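Long-range contact in putative capsular polysaccharide biosynthesis protein (Streptococcus pneumoniae serotype 4, PDB 6EWJ), which probably acts as a pyridoxal phosphate-dependent sugar aminotransferase in the biosynthesis of teichoic acid: residues G139-D145 against S183-G187. Numbering follows the deposited sequence.
Unlike the reference sequence in segment 183-187: Thr184 (reference Ile).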
# COMPACT_ATOMS: atom_id res chain seq x y z
N GLY A 139 -1.13 -8.05 23.08
CA GLY A 139 -1.16 -9.52 22.83
C GLY A 139 -2.25 -10.24 23.60
O GLY A 139 -2.52 -11.42 23.37
N ILE A 140 -2.87 -9.52 24.50
CA ILE A 140 -3.93 -10.07 25.33
C ILE A 140 -5.25 -10.08 24.53
O ILE A 140 -5.75 -9.04 24.14
CB ILE A 140 -4.08 -9.20 26.59
CG1 ILE A 140 -2.73 -9.11 27.33
CG2 ILE A 140 -5.15 -9.79 27.51
CD1 ILE A 140 -2.62 -7.94 28.27
N VAL A 141 -5.83 -11.29 24.36
CA VAL A 141 -6.98 -11.50 23.50
C VAL A 141 -8.22 -11.19 24.30
O VAL A 141 -8.28 -11.56 25.47
CB VAL A 141 -7.06 -12.96 22.97
CG1 VAL A 141 -8.34 -13.19 22.18
CG2 VAL A 141 -5.87 -13.23 22.04
N CYS A 142 -9.21 -10.55 23.68
CA CYS A 142 -10.48 -10.24 24.34
C CYS A 142 -11.39 -11.45 24.74
O CYS A 142 -11.16 -12.59 24.36
CB CYS A 142 -11.29 -9.28 23.48
SG CYS A 142 -10.45 -7.66 23.33
N ASP A 143 -12.43 -11.15 25.50
CA ASP A 143 -13.40 -12.15 26.01
C ASP A 143 -14.34 -12.52 24.86
O ASP A 143 -15.44 -11.98 24.73
CB ASP A 143 -14.15 -11.45 27.19
CG ASP A 143 -15.09 -12.34 27.94
OD1 ASP A 143 -15.22 -13.54 27.66
OD2 ASP A 143 -15.77 -11.75 28.83
N TYR A 144 -13.87 -13.41 23.99
CA TYR A 144 -14.65 -13.78 22.79
C TYR A 144 -15.96 -14.50 23.11
O TYR A 144 -16.94 -14.28 22.43
CB TYR A 144 -13.80 -14.46 21.72
CG TYR A 144 -13.10 -13.43 20.87
CD1 TYR A 144 -11.87 -12.92 21.25
CD2 TYR A 144 -13.73 -12.90 19.74
CE1 TYR A 144 -11.23 -11.95 20.48
CE2 TYR A 144 -13.12 -11.91 18.97
CZ TYR A 144 -11.87 -11.45 19.35
OH TYR A 144 -11.26 -10.47 18.62
N ASP A 145 -16.00 -15.31 24.18
CA ASP A 145 -17.27 -15.90 24.56
C ASP A 145 -18.33 -14.83 24.79
O ASP A 145 -19.45 -14.99 24.34
CB ASP A 145 -17.14 -16.80 25.80
CG ASP A 145 -16.37 -18.10 25.50
OD1 ASP A 145 -16.05 -18.39 24.34
OD2 ASP A 145 -16.08 -18.82 26.49
N SER A 183 -0.74 -15.26 20.06
CA SER A 183 -1.50 -15.27 21.29
C SER A 183 -2.56 -16.38 21.20
O SER A 183 -2.94 -16.79 20.11
CB SER A 183 -2.20 -13.92 21.52
OG SER A 183 -1.24 -12.87 21.61
N THR A 184 -3.00 -16.87 22.35
CA THR A 184 -4.11 -17.83 22.42
C THR A 184 -5.20 -17.44 23.45
O THR A 184 -4.95 -16.72 24.39
CB THR A 184 -3.63 -19.24 22.81
OG1 THR A 184 -3.09 -19.15 24.11
CG2 THR A 184 -2.58 -19.76 21.82
N TYR A 185 -6.41 -17.89 23.15
CA TYR A 185 -7.62 -17.72 23.95
C TYR A 185 -8.26 -19.08 24.04
O TYR A 185 -8.69 -19.64 23.03
CB TYR A 185 -8.58 -16.77 23.25
CG TYR A 185 -9.92 -16.63 23.88
CD1 TYR A 185 -10.07 -15.87 24.99
CD2 TYR A 185 -11.05 -17.19 23.31
CE1 TYR A 185 -11.30 -15.76 25.63
CE2 TYR A 185 -12.30 -17.08 23.91
CZ TYR A 185 -12.41 -16.36 25.09
OH TYR A 185 -13.61 -16.18 25.70
N LYS A 186 -8.32 -19.62 25.26
CA LYS A 186 -8.83 -20.96 25.53
C LYS A 186 -8.11 -21.97 24.66
O LYS A 186 -8.72 -22.85 24.09
CB LYS A 186 -10.35 -21.00 25.35
CG LYS A 186 -11.04 -20.11 26.39
CD LYS A 186 -12.55 -20.14 26.32
CE LYS A 186 -13.14 -19.36 27.48
NZ LYS A 186 -14.19 -20.12 28.14
N GLY A 187 -6.78 -21.79 24.55
CA GLY A 187 -5.95 -22.68 23.76
C GLY A 187 -5.98 -22.50 22.25
O GLY A 187 -5.26 -23.24 21.56
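The short strand 184-185 of a small antiparallel sheet meets the N-terminal turn of helix 144-153 through Tyr185, whose phenol oxygen accepts a hydrogen bond from one of the first amides of the helix. Asp145 N points almost straight at Tyr185 OH (3.0 Å, 171° at the hydrogen), while Asp145 OD1 lies at the ring edge, in its plane. With CG anti to the backbone N (chi1 173°), the Tyr185 ring runs out along 139-145 towards the helix start. Val141 CG1 packs at 3.7 Å on Tyr185 CB, crossing that side chain at about a right angle, and Tyr144 CB touches Tyr185 CE2 at 3.7 Å. Lys186 lays CG over the centre of one ring face, then carries NZ to Asp145 OD2, a 2.8 Å salt bridge met nearly along the C-O axis. At the other end Ser183 OG donates to Gly139 O (2.6 Å), in the carbonyl plane on a lone pair; Ser317 OG is a further partner of this buried hydroxyl. Tyr144 OH turns elsewhere, to Glu136. Gly139 lies beside His179, which binds pyridoxal phosphate in another structure of this protein; this chain holds no cofactor. The contact thus joins a cofactor-pocket loop to the sheet in a DegT/DnrJ/EryC1-family aminotransferase fold.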